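Local coordinates for metallophosphoesterase TT1561-like domain-containing protein (Aquifex aeolicus, PDB 2YVT) that is of unknown function but adopts the calcineurin-like metallophosphoesterase fold and probably hydrolyses phosphate esters with the help of bound metal ions, at residues 189-192 with 197-200; 156-161 with 200-205; 50-55 with 145-150. One frame throughout, in Å; residues are numbered along the deposited sequence.

Interaction 1. Residues 189-192 with 197-200; sequences VDRT and KHHG
Asp190 and the run His198-His199-Gly200 close a loop in the beta-alpha-beta crossover that leaves strand 175-180, passes through helix 202-211 and returns along strand 215-218. The tight side is built round one buried carboxylate. Asp190 OD1 takes the proton of His198 ND1 at 2.8 Å through its syn lone pair, and the bond is almost dead straight (178°). Ring and carboxylate are nearly coplanar, the oxygen lying in the imidazole plane, and the same OD1 also accepts from Gly186 N. The other oxygen, OD2, is met on its anti side by Gly200 N, again at 2.8 Å and slightly out of the carboxylate plane. With chi1 at 80°, CG sits between the backbone N and the carbonyl carbon, which turns both oxygens toward 197-200 while Asp190 O stays available to His199 N at 2.9 Å. Gly200 suits this spot, because a CB on it would run into Asp190 CB. With an alanine at Asp190, His198 ND1 and the amides of Gly186 and Gly200 would probably lose their common acceptor, and the imidazole would be freer to turn.

The outer side is looser and faces solvent. Arg191 lays its CD over one face of the exposed His198 ring, a CH-pi contact, and its guanidinium continues across in an offset stack, planes 12° apart but centres 4.6 Å from each other. NE and NH1 are held by the carbonyls of Glu187 and Pro196, which keeps the group flat over the histidine. Lys197 O touches Arg191 CG at 3.5 Å, and between Lys197 and Thr192 water 1 spans the gap: it accepts from Thr192 N at 3.0 Å and lies 2.7 Å from Lys197 O.

Interaction 2. Residues 156-161 with 200-205; sequences YPRWYV and GSAVVN
Arg158 reaches from the first turn of helix 158-164 across the opening turn of helix 202-211 and does most of the work here. Its CB rests against Val203 CG2 at 3.7 Å. From there the chain runs out extended, with CG anti to the backbone N (chi1 175°), until a bend at chi3 brings the head round over the neighbouring helix. NE passes the same methyl, Val203 CG2, at 3.8 Å, and CZ is near both that methyl and Val203 CA. The guanidinium therefore has one face covered by the backbone of Val203, off centre, while Ala202 CB meets its edge in plane. At the tip, Arg158 NH2 comes within 3.5 Å of Val203 N. It lies about as close to the carbonyl carbon of Ala202, with no hydrogen bond between the two segments. The polar grip lies outside them: NE forms a salt bridge with Glu145 OE1, and NH1 bonds to Thr206 OG1, one turn further along the helix.

A positive group so near a helix N terminus would probably be disfavoured by the helix dipole, and the Glu145 carboxylate is likely to offset this. Val203 N has its own acceptor, since Ser201 is the N-cap and its OG takes that proton at 3.0 Å (155°). Beneath the arginine, Val161 CG1 and Val203 CG1 approach only loosely, 4.4 Å apart.

Val161 also packs on Phe139 and Leu143, and Val204 rests on Leu143, which places the starts of both helices over strand 134-144. Pro157, the N-cap of the other helix, comes straight off strand 155-157. Helices laid side by side on a sheet like this form one outer layer of the alpha/beta/beta/alpha sandwich of calcineurin-like metallophosphoesterases.

Interaction 3. Residues 50-55 with 145-150; sequences KEYERA and EHEFEE
Tyr52 projects from helix 46-57 into the loop between strands 134-144 and 155-157, where Glu147 and Glu149 receive it. Taken in sequence order, Glu147 comes first. Its chain is extended beyond CG (chi2 -166°), carrying OE1 to the rim of the phenol, in the ring plane and 3.2 Å from Tyr52 OH, a long approach. Water 2 lies 2.7 Å from the same Glu147 OE1 and 2.9 Å from Glu53 OE1, so the helix is also reached through solvent. The strongest partner of Glu147 is Lys155, whose NZ makes salt bridges to Glu147 OE1 and to Glu53 OE2.

Phe148 starts away from the helix, and the chain then presents Glu149, whose side chain runs alongside the tyrosine in the opposite direction. Its CG approaches Tyr52 CE1 to 3.5 Å and its CB comes within 3.8 Å of Tyr52 OH. A bend at chi2 (62°) folds the carboxylate back, inclined by 41° to the phenol ring, with Glu149 OE1 lying 3.6 Å from Tyr52 CE1. OE2 of this residue is engaged by the amides of Asp151 and Phe152, which keep the acid turned into its own loop.

Glu53 and Glu147 bring like charges within 4.7 Å, OE2 to OE1; the shared lysine probably makes that proximity tolerable, and the junction is likely to depend on its positive charge.

How the interactions relate
Following the chain from the N terminus, interaction 3 comes first: 50-55 waits through 89 residues for 145-150, joining helix 46-57 to the loop after strand 134-144. Only then does interaction 2 open, at 156-161, closing 38 residues later at 200-205 and pairing the starts of two helices. Interaction 1 opens inside that second loop, at 189-192, and ends on the same stretch, sharing Gly200, so no loops cross; it closes the loop between strand 175-180 and helix 202-211. Interactions 2 and 3 are in direct touch, through Tyr156 with Glu150, Arg158 with Glu145, and Pro157 with Phe148. Interaction 1 stays apart from interaction 3, nearest atoms about 8 Å away.

Interaction 1. Residues 189-192 with 197-200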
# COMPACT_ATOMS: atom_id res chain seq x y z
N VAL A 189 14.09 4.69 3.47
CA VAL A 189 12.71 4.27 3.18
C VAL A 189 12.33 4.31 1.70
O VAL A 189 11.29 3.77 1.32
CB VAL A 189 11.67 5.04 4.04
CG1 VAL A 189 11.87 4.72 5.52
CG2 VAL A 189 11.72 6.54 3.77
N ASP A 190 13.15 4.95 0.86
CA ASP A 190 12.89 4.92 -0.58
C ASP A 190 14.12 4.51 -1.38
O ASP A 190 14.24 4.84 -2.57
CB ASP A 190 12.28 6.25 -1.07
CG ASP A 190 13.31 7.35 -1.27
OD1 ASP A 190 14.29 7.41 -0.50
OD2 ASP A 190 13.11 8.16 -2.19
N ARG A 191 15.02 3.77 -0.73
CA ARG A 191 16.26 3.34 -1.35
C ARG A 191 16.62 1.89 -1.07
O ARG A 191 16.11 1.27 -0.13
CB ARG A 191 17.41 4.25 -0.90
CG ARG A 191 17.22 5.70 -1.31
CD ARG A 191 18.55 6.43 -1.44
NE ARG A 191 19.19 6.59 -0.14
CZ ARG A 191 20.38 7.15 0.04
NH1 ARG A 191 21.07 7.62 -0.99
NH2 ARG A 191 20.87 7.24 1.27
N THR A 192 17.47 1.35 -1.94
CA THR A 192 18.13 0.06 -1.73
C THR A 192 19.63 0.31 -1.85
O THR A 192 20.04 1.36 -2.36
CB THR A 192 17.71 -0.99 -2.79
OG1 THR A 192 18.27 -0.65 -4.07
CG2 THR A 192 16.19 -1.11 -2.90
N LYS A 197 20.20 6.37 -5.74
CA LYS A 197 19.05 7.14 -6.21
C LYS A 197 17.84 6.93 -5.31
O LYS A 197 17.61 5.83 -4.79
CB LYS A 197 18.67 6.77 -7.64
CG LYS A 197 19.64 7.26 -8.69
CD LYS A 197 19.03 7.09 -10.07
CE LYS A 197 20.10 6.79 -11.11
NZ LYS A 197 20.74 5.44 -10.95
N HIS A 198 17.09 8.00 -5.13
CA HIS A 198 15.83 7.94 -4.40
C HIS A 198 14.72 7.51 -5.33
O HIS A 198 14.64 7.97 -6.46
CB HIS A 198 15.53 9.30 -3.79
CG HIS A 198 16.46 9.67 -2.68
ND1 HIS A 198 16.32 9.17 -1.40
CD2 HIS A 198 17.56 10.46 -2.66
CE1 HIS A 198 17.28 9.66 -0.64
NE2 HIS A 198 18.05 10.44 -1.38
N HIS A 199 13.87 6.61 -4.84
CA HIS A 199 12.79 6.07 -5.65
C HIS A 199 11.40 6.46 -5.17
O HIS A 199 10.40 6.03 -5.75
CB HIS A 199 12.94 4.55 -5.75
CG HIS A 199 14.19 4.13 -6.45
ND1 HIS A 199 14.41 4.38 -7.79
CD2 HIS A 199 15.31 3.53 -5.99
CE1 HIS A 199 15.60 3.93 -8.13
NE2 HIS A 199 16.16 3.40 -7.06
N GLY A 200 11.36 7.28 -4.13
CA GLY A 200 10.10 7.77 -3.61
C GLY A 200 9.67 9.07 -4.27
O GLY A 200 10.09 9.38 -5.41
O HOH W 1 18.19 3.27 -4.10

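Interaction 2. Residues 156-161 with 200-205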
# COMPACT_ATOMS: atom_id res chain seq x y z
N TYR A 156 -1.00 9.16 -9.53
CA TYR A 156 -1.70 10.38 -9.12
C TYR A 156 -0.75 11.56 -9.07
O TYR A 156 0.42 11.39 -8.71
CB TYR A 156 -2.35 10.18 -7.76
CG TYR A 156 -3.43 9.13 -7.79
CD1 TYR A 156 -4.71 9.45 -8.24
CD2 TYR A 156 -3.17 7.82 -7.40
CE1 TYR A 156 -5.72 8.50 -8.30
CE2 TYR A 156 -4.19 6.83 -7.45
CZ TYR A 156 -5.45 7.20 -7.90
OH TYR A 156 -6.46 6.26 -7.97
N PRO A 157 -1.24 12.75 -9.44
CA PRO A 157 -0.42 13.97 -9.41
C PRO A 157 -0.57 14.72 -8.09
O PRO A 157 -1.61 14.60 -7.44
CB PRO A 157 -1.04 14.80 -10.54
CG PRO A 157 -2.50 14.44 -10.49
CD PRO A 157 -2.58 13.00 -10.00
N ARG A 158 0.45 15.49 -7.74
CA ARG A 158 0.49 16.23 -6.48
C ARG A 158 -0.79 17.01 -6.20
O ARG A 158 -1.36 16.92 -5.11
CB ARG A 158 1.70 17.18 -6.45
CG ARG A 158 1.77 18.09 -5.24
CD ARG A 158 2.93 19.08 -5.36
NE ARG A 158 4.24 18.42 -5.34
CZ ARG A 158 5.01 18.30 -4.26
NH1 ARG A 158 4.59 18.80 -3.10
NH2 ARG A 158 6.18 17.68 -4.35
N TRP A 159 -1.25 17.78 -7.19
CA TRP A 159 -2.44 18.61 -6.98
C TRP A 159 -3.65 17.80 -6.52
O TRP A 159 -4.40 18.24 -5.66
CB TRP A 159 -2.79 19.42 -8.24
CG TRP A 159 -3.40 18.64 -9.36
CD1 TRP A 159 -2.75 18.13 -10.44
CD2 TRP A 159 -4.78 18.30 -9.53
NE1 TRP A 159 -3.63 17.50 -11.27
CE2 TRP A 159 -4.89 17.58 -10.74
CE3 TRP A 159 -5.94 18.52 -8.77
CZ2 TRP A 159 -6.11 17.08 -11.21
CZ3 TRP A 159 -7.16 18.03 -9.24
CH2 TRP A 159 -7.23 17.31 -10.45
N TYR A 160 -3.82 16.62 -7.10
CA TYR A 160 -4.98 15.78 -6.79
C TYR A 160 -4.85 15.14 -5.41
O TYR A 160 -5.82 15.07 -4.65
CB TYR A 160 -5.17 14.73 -7.87
CG TYR A 160 -6.35 13.82 -7.63
CD1 TYR A 160 -7.66 14.25 -7.93
CD2 TYR A 160 -6.17 12.53 -7.12
CE1 TYR A 160 -8.75 13.41 -7.71
CE2 TYR A 160 -7.25 11.69 -6.90
CZ TYR A 160 -8.54 12.14 -7.19
OH TYR A 160 -9.61 11.30 -6.98
N VAL A 161 -3.65 14.67 -5.08
CA VAL A 161 -3.39 14.10 -3.77
C VAL A 161 -3.71 15.13 -2.68
O VAL A 161 -4.44 14.84 -1.73
CB VAL A 161 -1.94 13.59 -3.67
CG1 VAL A 161 -1.65 13.06 -2.27
CG2 VAL A 161 -1.70 12.51 -4.73
N GLY A 200 11.36 7.28 -4.13
CA GLY A 200 10.10 7.77 -3.61
C GLY A 200 9.67 9.07 -4.27
O GLY A 200 10.09 9.38 -5.41
N SER A 201 8.85 9.83 -3.57
CA SER A 201 8.35 11.10 -4.11
C SER A 201 8.31 12.19 -3.07
O SER A 201 7.85 11.97 -1.95
CB SER A 201 6.95 10.94 -4.70
OG SER A 201 6.48 12.19 -5.19
N ALA A 202 8.76 13.38 -3.48
CA ALA A 202 8.64 14.58 -2.67
C ALA A 202 7.19 14.88 -2.33
O ALA A 202 6.91 15.60 -1.37
CB ALA A 202 9.27 15.77 -3.39
N VAL A 203 6.27 14.35 -3.13
CA VAL A 203 4.85 14.54 -2.84
C VAL A 203 4.53 13.96 -1.47
O VAL A 203 3.77 14.54 -0.70
CB VAL A 203 3.96 13.88 -3.92
CG1 VAL A 203 2.50 13.90 -3.48
CG2 VAL A 203 4.14 14.61 -5.25
N VAL A 204 5.15 12.83 -1.14
CA VAL A 204 4.88 12.17 0.12
C VAL A 204 5.54 12.92 1.29
O VAL A 204 4.95 13.04 2.36
CB VAL A 204 5.24 10.66 0.08
CG1 VAL A 204 4.88 10.00 1.39
CG2 VAL A 204 4.48 9.99 -1.07
N ASN A 205 6.74 13.47 1.08
CA ASN A 205 7.32 14.33 2.13
C ASN A 205 6.37 15.48 2.41
O ASN A 205 6.18 15.88 3.56
CB ASN A 205 8.69 14.88 1.73
CG ASN A 205 9.72 13.80 1.56
OD1 ASN A 205 10.62 13.62 2.40
ND2 ASN A 205 9.58 13.04 0.50

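Interaction 3. Residues 50-55 with 145-150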
# COMPACT_ATOMS: atom_id res chain seq x y z
N LYS A 50 3.13 -1.90 -19.37
CA LYS A 50 3.96 -1.75 -20.56
C LYS A 50 3.21 -1.05 -21.69
O LYS A 50 3.77 -0.19 -22.35
CB LYS A 50 4.49 -3.10 -21.05
CG LYS A 50 5.62 -3.67 -20.19
CD LYS A 50 6.15 -4.97 -20.79
CE LYS A 50 7.14 -5.65 -19.86
NZ LYS A 50 8.46 -4.98 -19.86
N GLU A 51 1.94 -1.40 -21.88
CA GLU A 51 1.15 -0.74 -22.94
C GLU A 51 1.01 0.75 -22.66
O GLU A 51 1.18 1.58 -23.55
CB GLU A 51 -0.21 -1.40 -23.15
CG GLU A 51 -1.19 -0.56 -23.98
CD GLU A 51 -0.69 -0.22 -25.39
OE1 GLU A 51 0.17 -0.95 -25.95
OE2 GLU A 51 -1.17 0.80 -25.95
N TYR A 52 0.70 1.09 -21.41
CA TYR A 52 0.59 2.48 -20.99
C TYR A 52 1.89 3.25 -21.25
O TYR A 52 1.86 4.33 -21.85
CB TYR A 52 0.20 2.55 -19.52
CG TYR A 52 0.19 3.94 -18.95
CD1 TYR A 52 -0.88 4.80 -19.16
CD2 TYR A 52 1.27 4.41 -18.20
CE1 TYR A 52 -0.89 6.09 -18.63
CE2 TYR A 52 1.28 5.69 -17.67
CZ TYR A 52 0.20 6.52 -17.89
OH TYR A 52 0.21 7.80 -17.36
N GLU A 53 3.02 2.70 -20.80
CA GLU A 53 4.31 3.38 -20.94
C GLU A 53 4.72 3.50 -22.41
O GLU A 53 5.14 4.57 -22.84
CB GLU A 53 5.41 2.73 -20.10
CG GLU A 53 5.17 2.75 -18.57
CD GLU A 53 5.00 4.15 -17.97
OE1 GLU A 53 5.40 5.16 -18.60
OE2 GLU A 53 4.45 4.24 -16.84
N ARG A 54 4.57 2.42 -23.16
CA ARG A 54 4.89 2.42 -24.60
C ARG A 54 4.05 3.43 -25.35
O ARG A 54 4.57 4.18 -26.18
CB ARG A 54 4.68 1.03 -25.21
CG ARG A 54 5.70 -0.02 -24.80
CD ARG A 54 7.11 0.30 -25.31
NE ARG A 54 7.19 0.35 -26.77
CZ ARG A 54 7.44 -0.69 -27.57
NH1 ARG A 54 7.62 -1.91 -27.07
NH2 ARG A 54 7.50 -0.50 -28.88
N ALA A 55 2.75 3.47 -25.05
CA ALA A 55 1.84 4.39 -25.72
C ALA A 55 2.23 5.83 -25.45
O ALA A 55 2.25 6.65 -26.37
CB ALA A 55 0.40 4.13 -25.32
N GLU A 145 4.50 14.07 -9.64
CA GLU A 145 4.25 15.49 -9.76
C GLU A 145 3.10 15.79 -10.71
O GLU A 145 2.27 16.64 -10.40
CB GLU A 145 5.52 16.24 -10.19
CG GLU A 145 6.62 16.19 -9.12
CD GLU A 145 6.20 16.79 -7.78
OE1 GLU A 145 5.18 17.50 -7.71
OE2 GLU A 145 6.90 16.55 -6.78
N HIS A 146 3.04 15.09 -11.84
CA HIS A 146 2.13 15.50 -12.91
C HIS A 146 1.37 14.38 -13.66
O HIS A 146 0.63 14.67 -14.60
CB HIS A 146 2.86 16.42 -13.91
CG HIS A 146 3.46 17.66 -13.29
ND1 HIS A 146 4.81 17.91 -13.27
CD2 HIS A 146 2.87 18.70 -12.65
CE1 HIS A 146 5.04 19.05 -12.64
NE2 HIS A 146 3.88 19.55 -12.26
N GLU A 147 1.54 13.13 -13.24
CA GLU A 147 0.87 12.00 -13.90
C GLU A 147 -0.43 11.60 -13.21
O GLU A 147 -0.49 11.57 -11.99
CB GLU A 147 1.79 10.78 -13.95
CG GLU A 147 2.83 10.81 -15.04
CD GLU A 147 3.45 9.45 -15.23
OE1 GLU A 147 3.02 8.71 -16.15
OE2 GLU A 147 4.34 9.10 -14.42
N PHE A 148 -1.44 11.27 -14.00
CA PHE A 148 -2.76 10.91 -13.47
C PHE A 148 -3.35 9.81 -14.36
O PHE A 148 -3.71 10.06 -15.52
CB PHE A 148 -3.67 12.16 -13.48
CG PHE A 148 -4.84 12.12 -12.53
CD1 PHE A 148 -5.53 13.30 -12.25
CD2 PHE A 148 -5.26 10.94 -11.90
CE1 PHE A 148 -6.61 13.32 -11.37
CE2 PHE A 148 -6.35 10.94 -11.01
CZ PHE A 148 -7.03 12.13 -10.75
N GLU A 149 -3.40 8.60 -13.82
CA GLU A 149 -3.93 7.44 -14.53
C GLU A 149 -4.54 6.45 -13.54
O GLU A 149 -4.00 6.24 -12.45
CB GLU A 149 -2.79 6.76 -15.31
CG GLU A 149 -3.15 5.45 -16.03
CD GLU A 149 -4.22 5.60 -17.10
OE1 GLU A 149 -4.34 6.69 -17.71
OE2 GLU A 149 -4.94 4.62 -17.34
N GLU A 150 -5.66 5.82 -13.92
CA GLU A 150 -6.28 4.84 -13.05
C GLU A 150 -6.68 3.54 -13.74
O GLU A 150 -7.16 2.63 -13.08
CB GLU A 150 -7.50 5.42 -12.33
CG GLU A 150 -7.20 6.61 -11.44
CD GLU A 150 -8.42 7.12 -10.71
OE1 GLU A 150 -9.43 7.46 -11.38
OE2 GLU A 150 -8.38 7.17 -9.47
O HOH W 2 4.69 7.94 -18.11